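Long-range contact in aspartokinase 1, chloroplastic (Arabidopsis thaliana, PDB 2CDQ), which phosphorylates L-aspartate with ATP, the first step of the aspartate-family pathway to lysine, threonine, methionine and isoleucine: residues T333-V341 against E468-H479. Numbering follows the deposited sequence.
Sequences TSIVLKRNV and EAEAEGCVQALH
R339 is bent at chi2 (-85°) and E472, its CG anti to the backbone N, runs extended beyond CG, which brings guanidinium and carboxylate together. The guanidinium grips end-on in a salt bridge of two hydrogen bonds: NH1 (3.1 Å) and NH2 (2.9 Å) of R339 both donate to OE2 of E472, which lies in the guanidinium plane, while the carboxylate stands almost perpendicular (89°) and is met from one face. CD2 of L337 lies over one face of the guanidinium, toward its rim. E468 crosses R339 at about a right angle; its OE1 makes a long salt bridge to R339 NH1 (3.7 Å), and its OE2 accepts a hydrogen bond from N340 N (2.9 Å), straight at the N-H (170°) though N340 N stands well above the carboxylate plane. Farther along, L337 CD1 rests on A471 CB (3.7 Å) and V475 CG2, I335 CG2 meets V475 CG1 (3.9 Å), and I335 CD1 reaches H479 N (3.5 Å). Segments 333-339 and 468-479 run nearly antiparallel on one face of an ACT-type sheet. From the other face K338 salt-bridges D373, of the allosteric lysine site, and E379 of the second subunit. R339 probably stabilises ionised E472, with E468 a weaker partner, and N340 N joins helix 468-483 to the chain's corner.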
loop_
_atom_site.group_PDB
_atom_site.type_symbol
_atom_site.label_atom_id
_atom_site.label_comp_id
_atom_site.label_asym_id
_atom_site.label_seq_id
_atom_site.Cartn_x
_atom_site.Cartn_y
_atom_site.Cartn_z
ATOM N N THR A 333 3.054 21.451 9.473
ATOM C CA THR A 333 1.776 22.160 9.469
ATOM C C THR A 333 0.893 21.764 10.656
ATOM O O THR A 333 0.411 22.627 11.398
ATOM C CB THR A 333 1.010 21.944 8.159
ATOM O OG1 THR A 333 1.909 22.063 7.049
ATOM C CG2 THR A 333 -0.092 22.969 8.022
ATOM N N SER A 334 0.685 20.459 10.824
ATOM C CA SER A 334 -0.146 19.928 11.898
ATOM C C SER A 334 0.159 18.450 12.135
ATOM O O SER A 334 0.746 17.788 11.279
ATOM C CB SER A 334 -1.627 20.112 11.562
ATOM O OG SER A 334 -2.462 19.557 12.566
ATOM N N ILE A 335 -0.237 17.957 13.309
ATOM C CA ILE A 335 -0.092 16.561 13.708
ATOM C C ILE A 335 -1.491 15.988 13.898
ATOM O O ILE A 335 -2.312 16.589 14.598
ATOM C CB ILE A 335 0.688 16.452 15.030
ATOM C CG1 ILE A 335 2.116 16.982 14.842
ATOM C CG2 ILE A 335 0.691 15.009 15.540
ATOM C CD1 ILE A 335 2.802 17.441 16.121
ATOM N N VAL A 336 -1.767 14.842 13.280
ATOM C CA VAL A 336 -3.094 14.226 13.363
ATOM C C VAL A 336 -3.044 12.878 14.076
ATOM O O VAL A 336 -2.123 12.094 13.862
ATOM C CB VAL A 336 -3.741 14.049 11.959
ATOM C CG1 VAL A 336 -5.120 13.410 12.060
ATOM C CG2 VAL A 336 -3.855 15.381 11.256
ATOM N N LEU A 337 -4.041 12.617 14.919
ATOM C CA LEU A 337 -4.163 11.321 15.585
ATOM C C LEU A 337 -5.435 10.554 15.203
ATOM O O LEU A 337 -6.524 11.118 15.149
ATOM C CB LEU A 337 -4.086 11.482 17.102
ATOM C CG LEU A 337 -4.078 10.187 17.914
ATOM C CD1 LEU A 337 -2.773 9.436 17.711
ATOM C CD2 LEU A 337 -4.305 10.482 19.386
ATOM N N LYS A 338 -5.265 9.266 14.921
ATOM C CA LYS A 338 -6.368 8.341 14.735
ATOM C C LYS A 338 -6.271 7.331 15.861
ATOM O O LYS A 338 -5.310 6.561 15.924
ATOM C CB LYS A 338 -6.271 7.624 13.389
ATOM C CG LYS A 338 -6.646 8.471 12.197
ATOM C CD LYS A 338 -6.302 7.766 10.898
ATOM C CE LYS A 338 -6.421 8.702 9.700
ATOM N NZ LYS A 338 -5.966 8.060 8.430
ATOM N N ARG A 339 -7.259 7.360 16.756
ATOM C CA ARG A 339 -7.334 6.454 17.902
ATOM C C ARG A 339 -7.774 5.060 17.462
ATOM O O ARG A 339 -8.439 4.910 16.435
ATOM C CB ARG A 339 -8.340 6.984 18.934
ATOM C CG ARG A 339 -8.050 8.361 19.507
ATOM C CD ARG A 339 -7.090 8.286 20.678
ATOM N NE ARG A 339 -7.045 9.543 21.418
ATOM C CZ ARG A 339 -6.321 9.748 22.516
ATOM N NH1 ARG A 339 -5.569 8.775 23.019
ATOM N NH2 ARG A 339 -6.350 10.932 23.117
ATOM N N ASN A 340 -7.400 4.050 18.249
ATOM C CA ASN A 340 -7.941 2.688 18.130
ATOM C C ASN A 340 -8.161 2.153 16.728
ATOM O O ASN A 340 -9.301 1.997 16.294
ATOM C CB ASN A 340 -9.245 2.563 18.917
ATOM C CG ASN A 340 -9.072 1.787 20.192
ATOM O OD1 ASN A 340 -9.226 2.331 21.286
ATOM N ND2 ASN A 340 -8.736 0.504 20.066
ATOM N N VAL A 341 -7.070 1.865 16.026
ATOM C CA VAL A 341 -7.165 1.279 14.698
ATOM C C VAL A 341 -6.778 -0.191 14.728
ATOM O O VAL A 341 -6.023 -0.635 15.598
ATOM C CB VAL A 341 -6.326 2.046 13.634
ATOM C CG1 VAL A 341 -6.796 3.497 13.528
ATOM C CG2 VAL A 341 -4.817 1.962 13.930
ATOM N N GLU A 468 -1.881 2.325 20.666
ATOM C CA GLU A 468 -2.886 3.248 21.208
ATOM C C GLU A 468 -2.472 3.885 22.541
ATOM O O GLU A 468 -2.658 5.085 22.739
ATOM C CB GLU A 468 -4.257 2.566 21.319
ATOM C CG GLU A 468 -5.314 3.340 22.117
ATOM C CD GLU A 468 -5.842 4.602 21.428
ATOM O OE1 GLU A 468 -6.611 5.340 22.090
ATOM O OE2 GLU A 468 -5.510 4.866 20.247
ATOM N N ALA A 469 -1.894 3.079 23.430
ATOM C CA ALA A 469 -1.513 3.531 24.770
ATOM C C ALA A 469 -0.391 4.579 24.799
ATOM O O ALA A 469 -0.318 5.375 25.732
ATOM C CB ALA A 469 -1.146 2.338 25.642
ATOM N N GLU A 470 0.478 4.574 23.790
ATOM C CA GLU A 470 1.640 5.463 23.759
ATOM C C GLU A 470 1.407 6.678 22.853
ATOM O O GLU A 470 2.198 7.630 22.849
ATOM C CB GLU A 470 2.878 4.682 23.301
ATOM C CG GLU A 470 2.850 4.279 21.825
ATOM C CD GLU A 470 3.922 3.272 21.435
ATOM O OE1 GLU A 470 3.739 2.602 20.397
ATOM O OE2 GLU A 470 4.941 3.141 22.152
ATOM N N ALA A 471 0.309 6.632 22.104
ATOM C CA ALA A 471 0.002 7.601 21.053
ATOM C C ALA A 471 -0.051 9.048 21.537
ATOM O O ALA A 471 0.631 9.911 20.999
ATOM C CB ALA A 471 -1.316 7.218 20.360
ATOM N N GLU A 472 -0.873 9.297 22.550
ATOM C CA GLU A 472 -1.118 10.640 23.066
ATOM C C GLU A 472 0.173 11.312 23.556
ATOM O O GLU A 472 0.441 12.470 23.230
ATOM C CB GLU A 472 -2.161 10.573 24.179
ATOM C CG GLU A 472 -2.969 11.828 24.364
ATOM C CD GLU A 472 -4.115 11.641 25.331
ATOM O OE1 GLU A 472 -4.471 12.622 26.015
ATOM O OE2 GLU A 472 -4.666 10.522 25.412
ATOM N N GLY A 473 0.973 10.571 24.317
ATOM C CA GLY A 473 2.277 11.041 24.774
ATOM C C GLY A 473 3.246 11.320 23.640
ATOM O O GLY A 473 4.111 12.187 23.759
ATOM N N CYS A 474 3.107 10.583 22.539
ATOM C CA CYS A 474 3.935 10.811 21.355
ATOM C C CYS A 474 3.544 12.104 20.655
ATOM O O CYS A 474 4.412 12.888 20.271
ATOM C CB CYS A 474 3.834 9.646 20.370
ATOM S SG CYS A 474 4.759 8.178 20.838
ATOM N N VAL A 475 2.240 12.319 20.488
ATOM C CA VAL A 475 1.730 13.523 19.839
ATOM C C VAL A 475 2.220 14.771 20.577
ATOM O O VAL A 475 2.709 15.718 19.959
ATOM C CB VAL A 475 0.187 13.511 19.726
ATOM C CG1 VAL A 475 -0.328 14.863 19.280
ATOM C CG2 VAL A 475 -0.267 12.440 18.747
ATOM N N GLN A 476 2.111 14.747 21.899
ATOM C CA GLN A 476 2.565 15.854 22.734
ATOM C C GLN A 476 4.056 16.116 22.555
ATOM O O GLN A 476 4.466 17.263 22.367
ATOM C CB GLN A 476 2.248 15.579 24.203
ATOM C CG GLN A 476 0.758 15.438 24.486
ATOM C CD GLN A 476 0.466 14.998 25.905
ATOM O OE1 GLN A 476 1.308 15.122 26.798
ATOM N NE2 GLN A 476 -0.736 14.483 26.122
ATOM N N ALA A 477 4.857 15.053 22.604
ATOM C CA ALA A 477 6.298 15.158 22.388
ATOM C C ALA A 477 6.626 15.757 21.010
ATOM O O ALA A 477 7.431 16.689 20.903
ATOM C CB ALA A 477 6.953 13.804 22.557
ATOM N N LEU A 478 5.982 15.235 19.967
ATOM C CA LEU A 478 6.198 15.718 18.609
ATOM C C LEU A 478 5.843 17.201 18.476
ATOM O O LEU A 478 6.580 17.972 17.854
ATOM C CB LEU A 478 5.422 14.865 17.598
ATOM C CG LEU A 478 5.975 13.459 17.302
ATOM C CD1 LEU A 478 5.030 12.684 16.406
ATOM C CD2 LEU A 478 7.377 13.493 16.682
ATOM N N HIS A 479 4.728 17.595 19.086
ATOM C CA HIS A 479 4.278 18.979 19.061
ATOM C C HIS A 479 5.278 19.888 19.763
ATOM O O HIS A 479 5.585 20.973 19.274
ATOM C CB HIS A 479 2.906 19.094 19.713
ATOM C CG HIS A 479 2.224 20.399 19.458
ATOM N ND1 HIS A 479 2.467 21.524 20.216
ATOM C CD2 HIS A 479 1.302 20.757 18.531
ATOM C CE1 HIS A 479 1.725 22.522 19.763
ATOM N NE2 HIS A 479 1.008 22.081 18.745
#